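Local coordinates for protein DNA polymerase II large subunit (Pyrococcus horikoshii, PDB 7OEC) that carries an intein, the part crystallised here, that probably excises itself by protein splicing from the large subunit of an archaeal replicative DNA polymerase, at residues A[70-75]-A[147-152]; A[76-81]-A[141-146]. The protein carries 2 engineered substitutions. All coordinates share one frame; numbering follows the deposited sequence.

Contact 1: A[70-75]-A[147-152]; sequences VIKAPA and FVFSLN
The F147 ring carries the K72 side chain over one face and meets the carbonyl O of A73 at its edge. The K72 methylene CE rides 3.4 Å above the ring plane, displaced toward the rim, and makes a CH-pi contact. The ammonium follows it: NZ lies 4.5 Å from the centroid of the F147 ring and 16° off its normal, so cation-pi attraction adds to the apolar contact. With CG of K72 anti to the backbone N (chi1 176°) and the chain extended beyond it, the lysine reaches past the strand to F147, crossing it at a slant. On the way its methylenes run alongside F149, whose CE2 comes within 3.7 Å of K72 CG; that ring is met obliquely. The lysine thus touches both aromatics, its aliphatic part beside F149 and its charged end over F147.

Beneath these side chains the strands pair in antiparallel register. I71 and S150 form one hydrogen-bonded pair, A73 and V148 the next, each closed by two backbone bonds. The A73–V148 pair is the straighter, with A73 N reaching V148 O at 171°, whereas I71 N approaches S150 O from well above the carbonyl plane. On the sheet face bearing I71, A73, V148 and S150, the side-chain contacts are slighter: A73 CB stands 4.5 Å from V148 CG2, and just past the strand end A75 CB touches V148 CG1.

The pair belongs to the Hint (hedgehog/intein) fold of the splicing domain. Strand 61-74 also pairs with strand 40-43, whose V40 and V42 touch I71, while strand 5-6 pairs with strand 147-153. Helix 24-29 lies on the face bearing V70, K72 and F149, with Y28 touching K72 and V70 and L24 touching F149.

Contact 2: A[76-81]-A[141-146]; sequences TDHLIR and IEPPED
L79 and I141 form a hydrogen-bonded antiparallel pair where strand 79-84 begins and strand 130-141 ends, in the four-stranded sheet of the intein; beyond it 142-146 leaves as loop. L79 N donates a hydrogen bond to I141 O (2.9 Å), the donor lying in the carbonyl plane, and I141 N returns a bond to L79 O. Around this pair, I141 CD1 presses against R81 CB at 3.5 Å, and L79 CD1 meets P144 CD, the two side chains crossing at about a right angle. H78 has CG beside its backbone N (chi1 -75°), which sets the ring over the departing chain: P143 CD and E142 CA lie over one face, toward its rim. E142, bent at chi2, runs alongside the imidazole with its carboxylate turned 45° to the ring and OE2 3.6 Å from H78 NE2. Replacing H78 by an alanine is likely to cost P143 CD the face it rests against and leave the E142 carboxylate without its imidazole neighbour. Farther out, R81 is held by salt bridges to E83 and E91, and D77 OD1 accepts a bond from V94 N. Two backbone bonds thus fix the register, apolar contacts flank them, and at the surface the carboxylate of E142 may favour a protonated H78.

Overall arrangement
From the N terminus the chain first reaches 70-75, the end of strand 61-74, then turns directly into 76-81 and strand 79-84. The excursion that follows, rich in strands, returns along strand 130-141, and contact 2 closes this loop of 59 residues. The chain then runs through 141-146 into strand 147-153, where contact 1 closes a wider loop that encloses the first. The contacts are thus nested, not crossed, their centres about 13 Å apart, and they join where A75 N probably bonds to D146 O. The chain passes twice, side by side, between the branched sheet containing strands 61-74 and 147-153 and the four-stranded sheet containing strands 79-84 and 130-141.

Contact 1: A[70-75]-A[147-152]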
loop_
_atom_site.group_PDB
_atom_site.type_symbol
_atom_site.label_atom_id
_atom_site.label_comp_id
_atom_site.label_asym_id
_atom_site.label_seq_id
_atom_site.Cartn_x
_atom_site.Cartn_y
_atom_site.Cartn_z
ATOM N N VAL A 70 9.478 8.974 1.310
ATOM C CA VAL A 70 8.049 9.071 1.569
ATOM C C VAL A 70 7.590 10.406 0.995
ATOM O O VAL A 70 8.315 11.403 1.034
ATOM C CB VAL A 70 7.802 8.958 3.086
ATOM C CG1 VAL A 70 8.198 7.603 3.588
ATOM C CG2 VAL A 70 8.615 10.000 3.864
ATOM N N ILE A 71 6.376 10.438 0.474
ATOM C CA ILE A 71 5.897 11.549 -0.328
ATOM C C ILE A 71 4.519 11.954 0.162
ATOM O O ILE A 71 3.673 11.100 0.439
ATOM C CB ILE A 71 5.850 11.179 -1.826
ATOM C CG1 ILE A 71 7.230 10.721 -2.277
ATOM C CG2 ILE A 71 5.258 12.382 -2.649
ATOM C CD1 ILE A 71 7.228 10.039 -3.608
ATOM N N LYS A 72 4.286 13.256 0.236
ATOM C CA LYS A 72 2.987 13.832 0.548
ATOM C C LYS A 72 2.642 14.769 -0.604
ATOM O O LYS A 72 3.443 15.632 -0.968
ATOM C CB LYS A 72 3.080 14.594 1.861
ATOM C CG LYS A 72 1.805 15.342 2.257
ATOM C CD LYS A 72 2.034 16.060 3.568
ATOM C CE LYS A 72 1.010 17.107 3.890
ATOM N NZ LYS A 72 1.337 17.789 5.181
ATOM N N ALA A 73 1.484 14.556 -1.209
ATOM C CA ALA A 73 1.080 15.299 -2.386
ATOM C C ALA A 73 -0.344 15.802 -2.236
ATOM O O ALA A 73 -1.164 15.183 -1.547
ATOM C CB ALA A 73 1.110 14.381 -3.606
ATOM N N PRO A 74 -0.675 16.916 -2.882
ATOM C CA PRO A 74 -2.053 17.385 -2.822
ATOM C C PRO A 74 -2.975 16.374 -3.464
ATOM O O PRO A 74 -2.648 15.740 -4.466
ATOM C CB PRO A 74 -2.025 18.689 -3.618
ATOM C CG PRO A 74 -0.822 18.661 -4.358
ATOM C CD PRO A 74 0.155 17.838 -3.674
ATOM N N ALA A 75 -4.137 16.230 -2.864
ATOM C CA ALA A 75 -5.141 15.325 -3.378
ATOM C C ALA A 75 -5.792 15.949 -4.612
ATOM O O ALA A 75 -6.158 17.124 -4.604
ATOM C CB ALA A 75 -6.168 15.083 -2.270
ATOM N N PHE A 147 -4.414 16.054 1.360
ATOM C CA PHE A 147 -3.171 15.419 0.951
ATOM C C PHE A 147 -3.312 13.912 0.939
ATOM O O PHE A 147 -4.086 13.329 1.703
ATOM C CB PHE A 147 -2.042 15.779 1.898
ATOM C CG PHE A 147 -1.707 17.222 1.865
ATOM C CD1 PHE A 147 -0.928 17.726 0.837
ATOM C CD2 PHE A 147 -2.237 18.119 2.770
ATOM C CE1 PHE A 147 -0.703 19.085 0.734
ATOM C CE2 PHE A 147 -1.972 19.481 2.649
ATOM C CZ PHE A 147 -1.228 19.942 1.652
ATOM N N VAL A 148 -2.526 13.285 0.066
ATOM C CA VAL A 148 -2.407 11.836 -0.023
ATOM C C VAL A 148 -0.913 11.512 0.043
ATOM O O VAL A 148 -0.060 12.390 -0.077
ATOM C CB VAL A 148 -3.057 11.292 -1.313
ATOM C CG1 VAL A 148 -4.550 11.389 -1.175
ATOM C CG2 VAL A 148 -2.557 12.002 -2.549
ATOM N N PHE A 149 -0.611 10.232 0.268
ATOM C CA PHE A 149 0.731 9.818 0.654
ATOM C C PHE A 149 1.197 8.610 -0.129
ATOM O O PHE A 149 0.398 7.776 -0.552
ATOM C CB PHE A 149 0.785 9.457 2.136
ATOM C CG PHE A 149 0.523 10.653 3.030
ATOM C CD1 PHE A 149 -0.761 11.050 3.305
ATOM C CD2 PHE A 149 1.578 11.366 3.599
ATOM C CE1 PHE A 149 -0.996 12.085 4.116
ATOM C CE2 PHE A 149 1.352 12.409 4.434
ATOM C CZ PHE A 149 0.069 12.801 4.672
ATOM N N SER A 150 2.505 8.509 -0.320
ATOM C CA SER A 150 3.051 7.334 -0.977
ATOM C C SER A 150 4.444 7.082 -0.433
ATOM O O SER A 150 4.934 7.797 0.444
ATOM C CB SER A 150 3.099 7.484 -2.503
ATOM O OG SER A 150 3.271 6.220 -3.156
ATOM N N LEU A 151 5.086 6.065 -0.984
ATOM C CA LEU A 151 6.449 5.741 -0.614
ATOM C C LEU A 151 7.079 4.989 -1.759
ATOM O O LEU A 151 6.393 4.428 -2.605
ATOM C CB LEU A 151 6.571 4.868 0.634
ATOM C CG LEU A 151 6.077 3.441 0.552
ATOM C CD1 LEU A 151 6.571 2.664 1.711
ATOM C CD2 LEU A 151 4.585 3.334 0.399
ATOM N N ASN A 152 8.394 4.980 -1.772
ATOM C CA ASN A 152 9.142 4.143 -2.695
ATOM C C ASN A 152 9.947 3.154 -1.879
ATOM O O ASN A 152 10.777 3.545 -1.054
ATOM C CB ASN A 152 10.106 4.910 -3.592
ATOM C CG ASN A 152 10.840 3.963 -4.616
ATOM O OD1 ASN A 152 10.256 3.008 -5.170
ATOM N ND2 ASN A 152 12.101 4.250 -4.871
#

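Contact 2: A[76-81]-A[141-146]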
loop_
_atom_site.group_PDB
_atom_site.type_symbol
_atom_site.label_atom_id
_atom_site.label_comp_id
_atom_site.label_asym_id
_atom_site.label_seq_id
_atom_site.Cartn_x
_atom_site.Cartn_y
_atom_site.Cartn_z
ATOM N N THR A 76 -5.904 15.183 -5.681
ATOM C CA THR A 76 -6.611 15.630 -6.868
ATOM C C THR A 76 -7.712 14.644 -7.202
ATOM O O THR A 76 -8.898 15.000 -7.270
ATOM C CB THR A 76 -5.560 15.778 -7.997
ATOM O OG1 THR A 76 -4.962 14.509 -8.275
ATOM C CG2 THR A 76 -4.412 16.744 -7.564
ATOM N N ASP A 77 -7.388 13.384 -7.291
ATOM C CA ASP A 77 -8.377 12.536 -7.913
ATOM C C ASP A 77 -9.222 11.839 -6.855
ATOM O O ASP A 77 -9.027 11.968 -5.644
ATOM C CB ASP A 77 -7.754 11.648 -9.008
ATOM C CG ASP A 77 -6.712 10.698 -8.479
ATOM O OD1 ASP A 77 -7.145 9.852 -7.655
ATOM O OD2 ASP A 77 -5.517 10.757 -8.909
ATOM N N HIS A 78 -10.282 11.225 -7.338
ATOM C CA HIS A 78 -11.107 10.427 -6.480
ATOM C C HIS A 78 -10.290 9.260 -5.980
ATOM O O HIS A 78 -9.242 8.881 -6.522
ATOM C CB HIS A 78 -12.264 9.849 -7.275
ATOM C CG HIS A 78 -13.331 10.837 -7.596
ATOM N ND1 HIS A 78 -13.065 12.093 -8.096
ATOM C CD2 HIS A 78 -14.676 10.760 -7.458
ATOM C CE1 HIS A 78 -14.199 12.754 -8.243
ATOM N NE2 HIS A 78 -15.194 11.949 -7.912
ATOM N N LEU A 79 -10.774 8.692 -4.930
ATOM C CA LEU A 79 -10.222 7.434 -4.515
ATOM C C LEU A 79 -11.190 6.338 -4.906
ATOM O O LEU A 79 -12.370 6.570 -5.179
ATOM C CB LEU A 79 -10.036 7.428 -3.010
ATOM C CG LEU A 79 -9.154 8.490 -2.374
ATOM C CD1 LEU A 79 -9.266 8.396 -0.827
ATOM C CD2 LEU A 79 -7.758 8.329 -2.760
ATOM N N ILE A 80 -10.666 5.125 -4.919
ATOM C CA ILE A 80 -11.455 3.913 -5.033
ATOM C C ILE A 80 -11.263 3.112 -3.754
ATOM O O ILE A 80 -10.130 2.924 -3.295
ATOM C CB ILE A 80 -11.050 3.114 -6.285
ATOM C CG1 ILE A 80 -11.300 3.979 -7.537
ATOM C CG2 ILE A 80 -11.837 1.818 -6.376
ATOM C CD1 ILE A 80 -10.905 3.295 -8.761
ATOM N N ARG A 81 -12.362 2.653 -3.185
ATOM C CA ARG A 81 -12.344 1.799 -2.015
ATOM C C ARG A 81 -12.773 0.399 -2.417
ATOM O O ARG A 81 -13.803 0.209 -3.076
ATOM C CB ARG A 81 -13.291 2.347 -0.953
ATOM C CG ARG A 81 -13.360 1.509 0.322
ATOM C CD ARG A 81 -14.336 2.161 1.264
ATOM N NE ARG A 81 -14.671 1.311 2.388
ATOM C CZ ARG A 81 -13.936 1.180 3.480
ATOM N NH1 ARG A 81 -12.775 1.845 3.609
ATOM N NH2 ARG A 81 -14.413 0.402 4.457
ATOM N N ILE A 141 -14.910 7.344 -4.241
ATOM C CA ILE A 141 -14.987 8.221 -3.078
ATOM C C ILE A 141 -14.423 9.580 -3.450
ATOM O O ILE A 141 -13.336 9.659 -4.026
ATOM C CB ILE A 141 -14.250 7.589 -1.884
ATOM C CG1 ILE A 141 -15.030 6.311 -1.529
ATOM C CG2 ILE A 141 -14.090 8.588 -0.727
ATOM C CD1 ILE A 141 -14.413 5.614 -0.452
ATOM N N GLU A 142 -15.162 10.648 -3.146
ATOM C CA GLU A 142 -14.671 11.991 -3.424
ATOM C C GLU A 142 -13.466 12.224 -2.524
ATOM O O GLU A 142 -13.470 11.724 -1.396
ATOM C CB GLU A 142 -15.765 12.999 -3.080
ATOM C CG GLU A 142 -16.879 13.108 -4.128
ATOM C CD GLU A 142 -16.532 14.026 -5.274
ATOM O OE1 GLU A 142 -15.424 14.610 -5.282
ATOM O OE2 GLU A 142 -17.372 14.172 -6.185
ATOM N N PRO A 143 -12.412 12.899 -2.990
ATOM C CA PRO A 143 -11.236 13.029 -2.146
ATOM C C PRO A 143 -11.624 13.677 -0.832
ATOM O O PRO A 143 -12.230 14.754 -0.826
ATOM C CB PRO A 143 -10.282 13.921 -2.958
ATOM C CG PRO A 143 -11.227 14.651 -3.963
ATOM C CD PRO A 143 -12.234 13.591 -4.286
ATOM N N PRO A 144 -11.301 13.054 0.298
ATOM C CA PRO A 144 -11.783 13.528 1.617
ATOM C C PRO A 144 -10.794 14.288 2.507
ATOM O O PRO A 144 -11.161 14.689 3.637
ATOM C CB PRO A 144 -12.113 12.193 2.275
ATOM C CG PRO A 144 -11.050 11.293 1.756
ATOM C CD PRO A 144 -10.880 11.646 0.335
ATOM N N GLU A 145 -9.560 14.465 2.047
ATOM C CA GLU A 145 -8.507 15.148 2.769
ATOM C C GLU A 145 -7.715 15.897 1.725
ATOM O O GLU A 145 -7.749 15.541 0.544
ATOM C CB GLU A 145 -7.549 14.134 3.403
ATOM C CG GLU A 145 -8.207 13.220 4.391
ATOM C CD GLU A 145 -8.551 13.934 5.654
ATOM O OE1 GLU A 145 -9.272 13.287 6.457
ATOM O OE2 GLU A 145 -8.106 15.117 5.819
ATOM N N ASP A 146 -6.950 16.884 2.185
ATOM C CA ASP A 146 -6.204 17.735 1.276
ATOM C C ASP A 146 -4.950 17.084 0.713
ATOM O O ASP A 146 -4.474 17.529 -0.332
ATOM C CB ASP A 146 -5.799 19.019 1.990
ATOM C CG ASP A 146 -6.890 20.074 1.984
ATOM O OD1 ASP A 146 -7.727 20.071 1.053
ATOM O OD2 ASP A 146 -6.882 20.925 2.910
#